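Local coordinates for UDP-N-acetylglucosamine 4-epimerase (Bacillus cereus, PDB 3M2P), which probably interconverts UDP-N-acetylglucosamine and its galactose-configured epimer, as a nucleotide-binding member of the NAD(P)-dependent epimerase/dehydratase family, at residues Ser49-Glu54 against Glu86-Asn91; Arg179-Gly184 against Phe243-Asn248; Ala202-Lys207 against Ser277-Phe282. One frame throughout, in Å; residues are numbered along the deposited sequence.

Contact 1: Ser49-Glu54 against Glu86-Asn91; sequences SDYTLE and EILTQN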
ATOM      1  N   SER A  49     -26.351   6.910   1.029  1.00 37.09           N
ATOM      2  CA  SER A  49     -25.795   5.859   1.884  1.00 37.26           C
ATOM      3  C   SER A  49     -24.808   6.380   2.930  1.00 37.70           C
ATOM      4  O   SER A  49     -24.272   7.481   2.803  1.00 38.65           O
ATOM      5  CB  SER A  49     -25.129   4.771   1.044  1.00 37.77           C
ATOM      6  OG  SER A  49     -24.469   3.825   1.870  1.00 37.22           O
ATOM      7  N   ASP A  50     -24.572   5.589   3.968  1.00 36.64           N
ATOM      8  CA  ASP A  50     -23.625   5.983   4.998  1.00 36.93           C
ATOM      9  C   ASP A  50     -22.412   5.072   4.962  1.00 37.26           C
ATOM     10  O   ASP A  50     -21.563   5.109   5.854  1.00 37.90           O
ATOM     11  CB  ASP A  50     -24.281   5.994   6.379  1.00 36.33           C
ATOM     12  CG  ASP A  50     -24.688   4.618   6.849  1.00 37.38           C
ATOM     13  OD1 ASP A  50     -24.450   3.632   6.127  1.00 38.00           O
ATOM     14  OD2 ASP A  50     -25.243   4.519   7.957  1.00 38.25           O
ATOM     15  N   TYR A  51     -22.340   4.270   3.907  1.00 36.81           N
ATOM     16  CA  TYR A  51     -21.223   3.358   3.665  1.00 37.38           C
ATOM     17  C   TYR A  51     -20.940   2.410   4.826  1.00 37.72           C
ATOM     18  O   TYR A  51     -19.809   1.974   5.046  1.00 37.22           O
ATOM     19  CB  TYR A  51     -19.971   4.115   3.214  1.00 37.46           C
ATOM     20  CG  TYR A  51     -20.179   4.772   1.872  1.00 38.81           C
ATOM     21  CD1 TYR A  51     -20.012   4.065   0.688  1.00 37.25           C
ATOM     22  CD2 TYR A  51     -20.593   6.088   1.791  1.00 39.57           C
ATOM     23  CE1 TYR A  51     -20.231   4.663  -0.527  1.00 37.28           C
ATOM     24  CE2 TYR A  51     -20.809   6.694   0.581  1.00 39.80           C
ATOM     25  CZ  TYR A  51     -20.627   5.985  -0.573  1.00 39.65           C
ATOM     26  OH  TYR A  51     -20.837   6.629  -1.774  1.00 42.01           O
ATOM     27  N   THR A  52     -21.993   2.075   5.554  1.00 36.91           N
ATOM     28  CA  THR A  52     -21.885   1.035   6.545  1.00 37.19           C
ATOM     29  C   THR A  52     -22.251  -0.255   5.840  1.00 38.01           C
ATOM     30  O   THR A  52     -22.965  -0.238   4.834  1.00 37.62           O
ATOM     31  CB  THR A  52     -22.815   1.302   7.727  1.00 37.42           C
ATOM     32  OG1 THR A  52     -24.149   1.478   7.244  1.00 37.95           O
ATOM     33  CG2 THR A  52     -22.383   2.563   8.466  1.00 35.62           C
ATOM     34  N   LEU A  53     -21.734  -1.370   6.347  1.00 39.07           N
ATOM     35  CA  LEU A  53     -22.037  -2.689   5.793  1.00 37.31           C
ATOM     36  C   LEU A  53     -23.525  -2.871   5.728  1.00 37.00           C
ATOM     37  O   LEU A  53     -24.071  -3.183   4.678  1.00 37.47           O
ATOM     38  CB  LEU A  53     -21.464  -3.777   6.687  1.00 36.07           C
ATOM     39  CG  LEU A  53     -21.125  -5.110   6.044  1.00 37.27           C
ATOM     40  CD1 LEU A  53     -20.762  -6.098   7.122  1.00 39.89           C
ATOM     41  CD2 LEU A  53     -22.261  -5.615   5.210  1.00 37.35           C
ATOM     42  N   GLU A  54     -24.174  -2.655   6.868  1.00 37.88           N
ATOM     43  CA  GLU A  54     -25.591  -2.962   7.044  1.00 38.48           C
ATOM     44  C   GLU A  54     -26.453  -2.142   6.102  1.00 38.61           C
ATOM     45  O   GLU A  54     -27.531  -2.574   5.685  1.00 38.56           O
ATOM     46  CB  GLU A  54     -26.025  -2.738   8.498  1.00 37.24           C
ATOM     47  CG  GLU A  54     -25.873  -1.298   8.993  1.00 40.15           C
ATOM     48  CD  GLU A  54     -24.592  -1.041   9.801  1.00 39.71           C
ATOM     49  OE1 GLU A  54     -23.646  -1.867   9.723  1.00 38.37           O
ATOM     50  OE2 GLU A  54     -24.548  -0.007  10.519  1.00 37.67           O
ATOM     51  N   GLU A  86     -10.347   2.843   3.455  1.00 35.94           N
ATOM     52  CA  GLU A  86     -10.052   1.431   3.596  1.00 36.19           C
ATOM     53  C   GLU A  86     -11.277   0.692   4.147  1.00 36.06           C
ATOM     54  O   GLU A  86     -11.736  -0.292   3.572  1.00 35.46           O
ATOM     55  CB  GLU A  86      -8.789   1.232   4.440  1.00 35.44           C
ATOM     56  CG  GLU A  86      -7.568   1.857   3.774  1.00 36.00           C
ATOM     57  CD  GLU A  86      -6.253   1.542   4.465  1.00 37.35           C
ATOM     58  OE1 GLU A  86      -6.230   0.648   5.336  1.00 38.16           O
ATOM     59  OE2 GLU A  86      -5.235   2.195   4.128  1.00 37.12           O
ATOM     60  N   ILE A  87     -11.831   1.208   5.234  1.00 36.13           N
ATOM     61  CA  ILE A  87     -13.063   0.682   5.810  1.00 35.88           C
ATOM     62  C   ILE A  87     -14.229   0.707   4.814  1.00 34.66           C
ATOM     63  O   ILE A  87     -14.928  -0.277   4.651  1.00 35.21           O
ATOM     64  CB  ILE A  87     -13.428   1.464   7.109  1.00 35.35           C
ATOM     65  CG1 ILE A  87     -12.464   1.083   8.233  1.00 35.10           C
ATOM     66  CG2 ILE A  87     -14.876   1.247   7.514  1.00 33.02           C
ATOM     67  CD1 ILE A  87     -12.832   1.643   9.529  1.00 35.22           C
ATOM     68  N   LEU A  88     -14.437   1.837   4.156  1.00 34.73           N
ATOM     69  CA  LEU A  88     -15.539   1.977   3.221  1.00 34.94           C
ATOM     70  C   LEU A  88     -15.417   0.898   2.151  1.00 35.28           C
ATOM     71  O   LEU A  88     -16.407   0.324   1.710  1.00 34.68           O
ATOM     72  CB  LEU A  88     -15.513   3.381   2.590  1.00 35.50           C
ATOM     73  CG  LEU A  88     -16.675   3.795   1.677  1.00 36.34           C
ATOM     74  CD1 LEU A  88     -16.670   5.275   1.417  1.00 37.24           C
ATOM     75  CD2 LEU A  88     -16.663   3.040   0.356  1.00 35.64           C
ATOM     76  N   THR A  89     -14.182   0.629   1.745  1.00 34.77           N
ATOM     77  CA  THR A  89     -13.898  -0.346   0.711  1.00 33.58           C
ATOM     78  C   THR A  89     -14.305  -1.748   1.148  1.00 33.92           C
ATOM     79  O   THR A  89     -15.160  -2.357   0.516  1.00 33.52           O
ATOM     80  CB  THR A  89     -12.413  -0.273   0.282  1.00 34.69           C
ATOM     81  OG1 THR A  89     -12.241   0.848  -0.590  1.00 35.13           O
ATOM     82  CG2 THR A  89     -11.968  -1.529  -0.451  1.00 33.65           C
ATOM     83  N   GLN A  90     -13.722  -2.246   2.237  1.00 34.55           N
ATOM     84  CA  GLN A  90     -14.108  -3.547   2.790  1.00 34.39           C
ATOM     85  C   GLN A  90     -15.603  -3.699   3.038  1.00 34.49           C
ATOM     86  O   GLN A  90     -16.148  -4.781   2.855  1.00 35.24           O
ATOM     87  CB  GLN A  90     -13.353  -3.881   4.075  1.00 34.36           C
ATOM     88  CG  GLN A  90     -13.627  -5.299   4.554  1.00 35.67           C
ATOM     89  CD  GLN A  90     -12.670  -5.752   5.637  1.00 39.11           C
ATOM     90  OE1 GLN A  90     -12.255  -4.965   6.481  1.00 41.18           O
ATOM     91  NE2 GLN A  90     -12.318  -7.030   5.621  1.00 38.96           N
ATOM     92  N   ASN A  91     -16.264  -2.628   3.456  1.00 33.43           N
ATOM     93  CA  ASN A  91     -17.706  -2.676   3.650  1.00 34.92           C
ATOM     94  C   ASN A  91     -18.378  -3.016   2.343  1.00 35.20           C
ATOM     95  O   ASN A  91     -19.213  -3.922   2.260  1.00 36.05           O
ATOM     96  CB  ASN A  91     -18.251  -1.329   4.121  1.00 36.17           C
ATOM     97  CG  ASN A  91     -18.003  -1.073   5.588  1.00 35.47           C
ATOM     98  OD1 ASN A  91     -18.107   0.063   6.039  1.00 36.00           O
ATOM     99  ND2 ASN A  91     -17.668  -2.118   6.335  1.00 34.46           N
TER
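Tyr51 and Leu88 meet by a CH-pi contact in which an aliphatic branch lies over an aromatic face. Leu88 CD1 sits 3.8 Å from the centroid of the Tyr51 ring, 23° off the ring normal and displaced toward the rim, on the side of the ring nearest the backbone. The second branch lies close to the same side of the ring, Leu88 CD2 being 3.5 Å from Tyr51 CD1. Leu88 reaches this place from the flank of helix 83-98 because its CG stands anti to the backbone N (chi1 -174°), which swings both methyl groups over to the tyrosine. One helical turn on, Asn91 points toward the loop: its CB lies 3.8 Å from Tyr51 O, and the residue lies beside that carbonyl and Leu53 at the start of helix 53-59. Tyr51 thus meets the helix at two places, its ring against Leu88 and its backbone alongside Asn91.

The loop is shaped from within. Ser49 OG accepts from Tyr51 N at 3.0 Å in an ST turn, and Asp50 OD1 accepts from Thr52 N at 3.0 Å in an Asx turn, while Thr52 takes the N-cap position of the helix. From the same helix as Leu88 and Asn91, Gln90 hydrogen-bonds to Gly77 and Ile79 of the second subunit. The tyrosine also comes within about 4 Å of the side chain of Arg34, a residue seen to bind UDP, consistent with a loop that follows a parallel strand and borders the nucleotide site of a Rossmann fold.

Contact 2: Arg179-Gly184 against Phe243-Asn248; sequences RQAFHG and FGNKDN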
ATOM      1  N   ARG A 179      -8.072  27.496 -17.323  1.00 55.08           N
ATOM      2  CA  ARG A 179      -8.690  28.768 -16.989  1.00 55.40           C
ATOM      3  C   ARG A 179      -7.879  29.927 -17.555  1.00 56.63           C
ATOM      4  O   ARG A 179      -8.407  30.757 -18.293  1.00 57.86           O
ATOM      5  CB  ARG A 179      -8.858  28.921 -15.470  1.00 54.02           C
ATOM      6  CG  ARG A 179     -10.236  28.506 -14.944  1.00 53.82           C
ATOM      7  CD  ARG A 179     -10.307  27.022 -14.584  1.00 53.43           C
ATOM      8  NE  ARG A 179      -9.635  26.698 -13.322  1.00 53.28           N
ATOM      9  CZ  ARG A 179      -9.573  27.499 -12.262  1.00 50.82           C
ATOM     10  NH1 ARG A 179     -10.165  28.688 -12.282  1.00 49.64           N
ATOM     11  NH2 ARG A 179      -8.930  27.104 -11.175  1.00 50.28           N
ATOM     12  N   GLN A 180      -6.593  29.967 -17.217  1.00 55.63           N
ATOM     13  CA  GLN A 180      -5.739  31.084 -17.605  1.00 56.58           C
ATOM     14  C   GLN A 180      -5.736  31.307 -19.118  1.00 58.15           C
ATOM     15  O   GLN A 180      -6.054  32.399 -19.594  1.00 59.11           O
ATOM     16  CB  GLN A 180      -4.320  30.909 -17.040  1.00 56.63           C
ATOM     17  CG  GLN A 180      -4.273  30.998 -15.510  1.00 57.33           C
ATOM     18  CD  GLN A 180      -2.874  30.856 -14.914  1.00 58.24           C
ATOM     19  OE1 GLN A 180      -1.901  30.563 -15.618  1.00 56.16           O
ATOM     20  NE2 GLN A 180      -2.775  31.061 -13.599  1.00 58.58           N
ATOM     21  N   ALA A 181      -5.394  30.267 -19.872  1.00 57.30           N
ATOM     22  CA  ALA A 181      -5.357  30.355 -21.324  1.00 57.01           C
ATOM     23  C   ALA A 181      -6.719  30.749 -21.887  1.00 57.68           C
ATOM     24  O   ALA A 181      -6.806  31.430 -22.902  1.00 57.73           O
ATOM     25  CB  ALA A 181      -4.898  29.032 -21.918  1.00 56.20           C
ATOM     26  N   PHE A 182      -7.779  30.311 -21.215  1.00 58.34           N
ATOM     27  CA  PHE A 182      -9.148  30.600 -21.638  1.00 59.63           C
ATOM     28  C   PHE A 182      -9.475  32.094 -21.608  1.00 61.03           C
ATOM     29  O   PHE A 182     -10.200  32.587 -22.473  1.00 61.51           O
ATOM     30  CB  PHE A 182     -10.154  29.826 -20.779  1.00 60.66           C
ATOM     31  CG  PHE A 182     -11.587  30.222 -21.010  1.00 61.82           C
ATOM     32  CD1 PHE A 182     -12.234  29.882 -22.187  1.00 62.37           C
ATOM     33  CD2 PHE A 182     -12.291  30.926 -20.044  1.00 62.72           C
ATOM     34  CE1 PHE A 182     -13.552  30.244 -22.403  1.00 64.00           C
ATOM     35  CE2 PHE A 182     -13.611  31.289 -20.252  1.00 63.82           C
ATOM     36  CZ  PHE A 182     -14.242  30.947 -21.434  1.00 63.53           C
ATOM     37  N   HIS A 183      -8.951  32.806 -20.612  1.00 59.75           N
ATOM     38  CA  HIS A 183      -9.123  34.253 -20.542  1.00 59.67           C
ATOM     39  C   HIS A 183      -8.030  34.990 -21.324  1.00 61.23           C
ATOM     40  O   HIS A 183      -7.903  36.218 -21.238  1.00 61.38           O
ATOM     41  CB  HIS A 183      -9.133  34.735 -19.094  1.00 60.54           C
ATOM     42  CG  HIS A 183     -10.440  34.537 -18.392  1.00 61.76           C
ATOM     43  ND1 HIS A 183     -10.528  34.308 -17.036  1.00 60.59           N
ATOM     44  CD2 HIS A 183     -11.712  34.531 -18.860  1.00 62.71           C
ATOM     45  CE1 HIS A 183     -11.797  34.175 -16.696  1.00 61.67           C
ATOM     46  NE2 HIS A 183     -12.536  34.300 -17.785  1.00 62.47           N
ATOM     47  N   GLY A 184      -7.250  34.244 -22.099  1.00 60.59           N
ATOM     48  CA  GLY A 184      -6.121  34.822 -22.807  1.00 60.66           C
ATOM     49  C   GLY A 184      -5.151  35.462 -21.828  1.00 60.65           C
ATOM     50  O   GLY A 184      -5.106  36.683 -21.682  1.00 60.88           O
ATOM     51  N   PHE A 243      -6.433  27.099 -27.320  1.00 56.14           N
ATOM     52  CA  PHE A 243      -7.196  28.207 -26.729  1.00 56.99           C
ATOM     53  C   PHE A 243      -6.881  29.594 -27.298  1.00 58.95           C
ATOM     54  O   PHE A 243      -7.085  30.605 -26.612  1.00 59.22           O
ATOM     55  CB  PHE A 243      -6.983  28.257 -25.219  1.00 56.20           C
ATOM     56  CG  PHE A 243      -7.621  27.130 -24.477  1.00 56.75           C
ATOM     57  CD1 PHE A 243      -7.264  25.819 -24.741  1.00 55.60           C
ATOM     58  CD2 PHE A 243      -8.560  27.380 -23.494  1.00 57.17           C
ATOM     59  CE1 PHE A 243      -7.842  24.781 -24.055  1.00 54.43           C
ATOM     60  CE2 PHE A 243      -9.134  26.345 -22.803  1.00 57.22           C
ATOM     61  CZ  PHE A 243      -8.775  25.042 -23.088  1.00 56.11           C
ATOM     62  N   GLY A 244      -6.385  29.646 -28.532  1.00 57.90           N
ATOM     63  CA  GLY A 244      -6.031  30.912 -29.151  1.00 58.77           C
ATOM     64  C   GLY A 244      -5.066  31.755 -28.330  1.00 59.94           C
ATOM     65  O   GLY A 244      -4.999  32.973 -28.486  1.00 60.80           O
ATOM     66  N   ASN A 245      -4.307  31.102 -27.458  1.00 59.25           N
ATOM     67  CA  ASN A 245      -3.331  31.797 -26.634  1.00 59.58           C
ATOM     68  C   ASN A 245      -1.900  31.445 -27.049  1.00 59.60           C
ATOM     69  O   ASN A 245      -1.024  31.233 -26.210  1.00 59.90           O
ATOM     70  CB  ASN A 245      -3.565  31.470 -25.157  1.00 58.25           C
ATOM     71  CG  ASN A 245      -2.976  32.514 -24.226  1.00 59.23           C
ATOM     72  OD1 ASN A 245      -2.746  33.660 -24.621  1.00 60.22           O
ATOM     73  ND2 ASN A 245      -2.730  32.123 -22.982  1.00 58.22           N
ATOM     74  N   LYS A 246      -1.667  31.393 -28.353  1.00 59.84           N
ATOM     75  CA  LYS A 246      -0.382  30.944 -28.876  1.00 61.81           C
ATOM     76  C   LYS A 246       0.816  31.711 -28.309  1.00 62.23           C
ATOM     77  O   LYS A 246       0.848  32.943 -28.319  1.00 62.22           O
ATOM     78  CB  LYS A 246      -0.388  30.991 -30.406  1.00 63.69           C
ATOM     79  CG  LYS A 246      -1.435  30.065 -31.033  1.00 63.19           C
ATOM     80  CD  LYS A 246      -1.944  30.615 -32.367  1.00 68.36           C
ATOM     81  CE  LYS A 246      -2.524  32.028 -32.212  1.00 67.73           C
ATOM     82  NZ  LYS A 246      -3.780  32.061 -31.391  1.00 64.78           N
ATOM     83  N   ASP A 247       1.783  30.951 -27.796  1.00 61.94           N
ATOM     84  CA  ASP A 247       3.079  31.471 -27.347  1.00 62.03           C
ATOM     85  C   ASP A 247       3.052  32.185 -25.993  1.00 60.81           C
ATOM     86  O   ASP A 247       4.099  32.484 -25.414  1.00 59.32           O
ATOM     87  CB  ASP A 247       3.716  32.352 -28.425  1.00 63.77           C
ATOM     88  CG  ASP A 247       4.094  31.561 -29.672  1.00 66.95           C
ATOM     89  OD1 ASP A 247       4.092  30.309 -29.611  1.00 65.50           O
ATOM     90  OD2 ASP A 247       4.395  32.189 -30.711  1.00 68.64           O
ATOM     91  N   ASN A 248       1.855  32.439 -25.483  1.00 59.86           N
ATOM     92  CA  ASN A 248       1.711  33.106 -24.206  1.00 56.78           C
ATOM     93  C   ASN A 248       2.207  32.215 -23.057  1.00 56.31           C
ATOM     94  O   ASN A 248       1.424  31.793 -22.205  1.00 56.21           O
ATOM     95  CB  ASN A 248       0.252  33.530 -24.000  1.00 56.51           C
ATOM     96  CG  ASN A 248       0.120  34.768 -23.123  1.00 58.77           C
ATOM     97  OD1 ASN A 248       1.122  35.358 -22.709  1.00 59.04           O
ATOM     98  ND2 ASN A 248      -1.117  35.171 -22.841  1.00 58.42           N
TER
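The Phe243 ring turns an edge to the last turn of helix 173-182: Phe182 CA lies near the ring plane, 3.8 Å from Phe243 CD2, and Phe182 CB stands 4.0 Å from the same ring atom. Two helix ends meet here, for Phe243 itself closes helix 232-242, which finishes in a Schellman motif whose C-prime residue, Gly244, has a positive phi. The phenyl group of Phe182 leads away, so the two aromatic residues do not stack; the ring that Phe243 does meet is that of His290 in helix 282-293, with the planes at about 50°. The second flat group is the carboxamide of Asn245, which lies beside Ala181, its ND2 3.6 Å from Ala181 CA.

On either side of Gly244, Phe243 and Asn245 both point toward the neighbouring helix. Ala181 packs between them, its CB 4.0 Å from Phe243 CB, and Ile239 and Leu187 add to its surroundings. No hydrogen bond crosses between 179-184 and 243-248, so the match rests on apolar surface and on the Asn245 carboxamide lying beside the backbone of Ala181.

Both segments then lead on toward a small parallel pair of strands, 187-189 and 249-251, so the contact lies where the two connections enter that sheet. Asn245 ND2 is bonded to Glu185 O just past the first segment. At the other end of the same amide, within the type II turn from Asn245 to Asn248, Asn248 ND2 donates to a lone pair of Asn245 OD1 at 2.8 Å, in the carbonyl plane.

Contact 3: Ala202-Lys207 against Ser277-Phe282; sequences AKDAAK and STDYNF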
ATOM      1  N   ALA A 202     -10.486  12.179 -18.746  1.00 39.69           N
ATOM      2  CA  ALA A 202     -11.551  11.579 -17.957  1.00 38.77           C
ATOM      3  C   ALA A 202     -12.493  10.739 -18.818  1.00 39.69           C
ATOM      4  O   ALA A 202     -12.940   9.680 -18.395  1.00 39.99           O
ATOM      5  CB  ALA A 202     -12.330  12.651 -17.211  1.00 39.39           C
ATOM      6  N   LYS A 203     -12.795  11.206 -20.028  1.00 40.90           N
ATOM      7  CA  LYS A 203     -13.711  10.497 -20.930  1.00 39.95           C
ATOM      8  C   LYS A 203     -13.167   9.112 -21.291  1.00 38.42           C
ATOM      9  O   LYS A 203     -13.914   8.145 -21.367  1.00 38.13           O
ATOM     10  CB  LYS A 203     -13.942  11.335 -22.182  1.00 40.63           C
ATOM     11  CG  LYS A 203     -15.358  11.393 -22.676  1.00 40.99           C
ATOM     12  CD  LYS A 203     -15.781  12.847 -22.861  1.00 43.51           C
ATOM     13  CE  LYS A 203     -16.314  13.137 -24.273  1.00 46.12           C
ATOM     14  NZ  LYS A 203     -17.298  12.122 -24.787  1.00 48.63           N
ATOM     15  N   ASP A 204     -11.854   9.028 -21.489  1.00 38.67           N
ATOM     16  CA  ASP A 204     -11.174   7.765 -21.754  1.00 38.09           C
ATOM     17  C   ASP A 204     -11.054   6.872 -20.520  1.00 38.13           C
ATOM     18  O   ASP A 204     -10.910   5.660 -20.639  1.00 37.69           O
ATOM     19  CB  ASP A 204      -9.770   8.031 -22.294  1.00 39.62           C
ATOM     20  CG  ASP A 204      -9.775   8.510 -23.742  1.00 42.05           C
ATOM     21  OD1 ASP A 204     -10.672   8.096 -24.521  1.00 41.02           O
ATOM     22  OD2 ASP A 204      -8.861   9.295 -24.093  1.00 42.14           O
ATOM     23  N   ALA A 205     -11.081   7.472 -19.337  1.00 37.85           N
ATOM     24  CA  ALA A 205     -11.044   6.705 -18.103  1.00 37.38           C
ATOM     25  C   ALA A 205     -12.406   6.061 -17.845  1.00 37.87           C
ATOM     26  O   ALA A 205     -12.499   4.897 -17.418  1.00 36.94           O
ATOM     27  CB  ALA A 205     -10.639   7.588 -16.937  1.00 37.61           C
ATOM     28  N   ALA A 206     -13.462   6.826 -18.106  1.00 37.80           N
ATOM     29  CA  ALA A 206     -14.811   6.294 -18.036  1.00 37.15           C
ATOM     30  C   ALA A 206     -14.971   5.207 -19.091  1.00 37.39           C
ATOM     31  O   ALA A 206     -15.746   4.271 -18.904  1.00 37.42           O
ATOM     32  CB  ALA A 206     -15.825   7.387 -18.232  1.00 37.25           C
ATOM     33  N   LYS A 207     -14.230   5.326 -20.194  1.00 37.71           N
ATOM     34  CA  LYS A 207     -14.274   4.308 -21.245  1.00 37.45           C
ATOM     35  C   LYS A 207     -13.708   2.988 -20.746  1.00 37.10           C
ATOM     36  O   LYS A 207     -14.320   1.935 -20.929  1.00 36.96           O
ATOM     37  CB  LYS A 207     -13.531   4.755 -22.509  1.00 37.13           C
ATOM     38  CG  LYS A 207     -13.503   3.703 -23.632  1.00 37.21           C
ATOM     39  CD  LYS A 207     -12.957   4.298 -24.919  1.00 38.69           C
ATOM     40  CE  LYS A 207     -13.024   3.342 -26.098  1.00 39.01           C
ATOM     41  NZ  LYS A 207     -11.757   2.601 -26.340  1.00 39.05           N
ATOM     42  N   SER A 277      -8.298   0.887 -25.652  1.00 37.32           N
ATOM     43  CA  SER A 277      -7.403   1.925 -26.103  1.00 37.86           C
ATOM     44  C   SER A 277      -8.132   3.255 -25.984  1.00 39.23           C
ATOM     45  O   SER A 277      -9.359   3.290 -26.007  1.00 39.87           O
ATOM     46  CB  SER A 277      -6.958   1.657 -27.539  1.00 39.77           C
ATOM     47  OG  SER A 277      -8.074   1.618 -28.421  1.00 41.33           O
ATOM     48  N   THR A 278      -7.382   4.342 -25.842  1.00 38.93           N
ATOM     49  CA  THR A 278      -7.973   5.661 -25.651  1.00 39.87           C
ATOM     50  C   THR A 278      -8.545   6.214 -26.944  1.00 41.63           C
ATOM     51  O   THR A 278      -7.939   6.066 -28.006  1.00 41.74           O
ATOM     52  CB  THR A 278      -6.922   6.668 -25.172  1.00 41.29           C
ATOM     53  OG1 THR A 278      -5.760   6.588 -26.018  1.00 41.75           O
ATOM     54  CG2 THR A 278      -6.536   6.383 -23.736  1.00 40.81           C
ATOM     55  N   ASP A 279      -9.702   6.863 -26.851  1.00 41.25           N
ATOM     56  CA  ASP A 279     -10.241   7.609 -27.980  1.00 40.29           C
ATOM     57  C   ASP A 279      -9.380   8.854 -28.242  1.00 41.74           C
ATOM     58  O   ASP A 279      -9.078   9.175 -29.389  1.00 42.19           O
ATOM     59  CB  ASP A 279     -11.697   8.018 -27.733  1.00 40.00           C
ATOM     60  CG  ASP A 279     -12.677   6.843 -27.800  1.00 40.91           C
ATOM     61  OD1 ASP A 279     -12.284   5.731 -28.220  1.00 40.14           O
ATOM     62  OD2 ASP A 279     -13.859   7.042 -27.433  1.00 40.05           O
ATOM     63  N   TYR A 280      -8.975   9.543 -27.174  1.00 42.71           N
ATOM     64  CA  TYR A 280      -8.315  10.849 -27.297  1.00 43.39           C
ATOM     65  C   TYR A 280      -6.810  10.818 -27.047  1.00 44.41           C
ATOM     66  O   TYR A 280      -6.267   9.845 -26.523  1.00 44.27           O
ATOM     67  CB  TYR A 280      -8.954  11.880 -26.355  1.00 43.01           C
ATOM     68  CG  TYR A 280     -10.434  12.103 -26.574  1.00 44.21           C
ATOM     69  CD1 TYR A 280     -11.366  11.125 -26.232  1.00 43.45           C
ATOM     70  CD2 TYR A 280     -10.908  13.299 -27.104  1.00 45.31           C
ATOM     71  CE1 TYR A 280     -12.733  11.325 -26.434  1.00 44.25           C
ATOM     72  CE2 TYR A 280     -12.272  13.512 -27.305  1.00 45.54           C
ATOM     73  CZ  TYR A 280     -13.178  12.520 -26.971  1.00 45.39           C
ATOM     74  OH  TYR A 280     -14.528  12.726 -27.165  1.00 45.04           O
ATOM     75  N   ASN A 281      -6.143  11.889 -27.464  1.00 45.25           N
ATOM     76  CA  ASN A 281      -4.770  12.169 -27.068  1.00 45.44           C
ATOM     77  C   ASN A 281      -4.785  13.594 -26.538  1.00 47.01           C
ATOM     78  O   ASN A 281      -5.779  14.303 -26.732  1.00 47.64           O
ATOM     79  CB  ASN A 281      -3.800  12.003 -28.238  1.00 46.47           C
ATOM     80  CG  ASN A 281      -4.043  13.004 -29.360  1.00 46.84           C
ATOM     81  OD1 ASN A 281      -4.890  13.888 -29.254  1.00 46.50           O
ATOM     82  ND2 ASN A 281      -3.289  12.865 -30.442  1.00 46.73           N
ATOM     83  N   PHE A 282      -3.725  14.031 -25.862  1.00 47.13           N
ATOM     84  CA  PHE A 282      -3.829  15.288 -25.113  1.00 46.30           C
ATOM     85  C   PHE A 282      -4.424  16.443 -25.918  1.00 46.35           C
ATOM     86  O   PHE A 282      -5.303  17.141 -25.423  1.00 46.26           O
ATOM     87  CB  PHE A 282      -2.509  15.703 -24.466  1.00 44.41           C
ATOM     88  CG  PHE A 282      -2.675  16.760 -23.414  1.00 45.67           C
ATOM     89  CD1 PHE A 282      -2.243  18.059 -23.634  1.00 45.54           C
ATOM     90  CD2 PHE A 282      -3.288  16.461 -22.205  1.00 45.29           C
ATOM     91  CE1 PHE A 282      -2.405  19.031 -22.661  1.00 45.13           C
ATOM     92  CE2 PHE A 282      -3.454  17.437 -21.224  1.00 43.91           C
ATOM     93  CZ  PHE A 282      -3.014  18.719 -21.455  1.00 44.71           C
TER
HETATM   94  O   HOH W   1     -16.721  10.344 -27.145  1.00 44.42           O
HETATM   95  O   HOH W   2     -13.323   7.921 -24.824  1.00 38.02           O
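Asp204, on the first turn of helix 202-212, takes hold of two successive backbone N-H groups of the loop opposite. Its OD1 receives Asp279 N at 2.8 Å, the donor standing 48° out of the carboxylate plane; its OD2 receives Tyr280 N at 3.1 Å through the syn lone pair. One carboxylate thus serves both N-H groups, with Thr278 alongside it. A turn further along the helix, Lys207 extends to its tip almost fully stretched, and only the last torsion turns NZ aside (chi4 -96°). There it donates to Ser277 O, nearly in line with the carbonyl, and forms a long salt bridge to Asp279 OD1. Lys203, next to Asp204, crosses the end of Tyr280 obliquely, and a water links Lys203 NZ to the tyrosine hydroxyl, which is itself bonded to Glu288.

Asp204 and Asp279 bring like charges near each other, and another water, donating to Asp204 OD1 and Asp279 OD2, lies between them; with Lys207 close by, the repulsion is probably eased. The helix follows directly on strand 197-201 of the Rossmann-type sheet, while the loop leads into the C-terminal helix 282-293, so this cluster joins the nucleotide-binding core to the last part of the chain.

Further out, the Tyr280 ring meets Tyr201 edge-to-face, and Lys207 makes a cation-pi contact with Tyr211. Asn281 caps helix 282-293 through the bond of its OD1 to Thr284 N.

From the N terminus, contact 1 comes first and closes the 31-residue excursion between 49-54 and 86-91, joining the loop after strand 45-48 to helix 83-98 within the Rossmann-type part. It is complete before the other two begin and lies across the centre of the chain from both, its centre about 44 Å from that of contact 2 and about 30 Å from that of contact 3. Contacts 2 and 3 cross: 179-184 and 202-207 come first, then 243-248 and 277-282 return to them in the same order. Contact 2 joins the ends of helices 173-182 and 232-242; contact 3 ties helix 202-212 to the approach to helix 282-293. Their nearest atoms are about 8 Å apart.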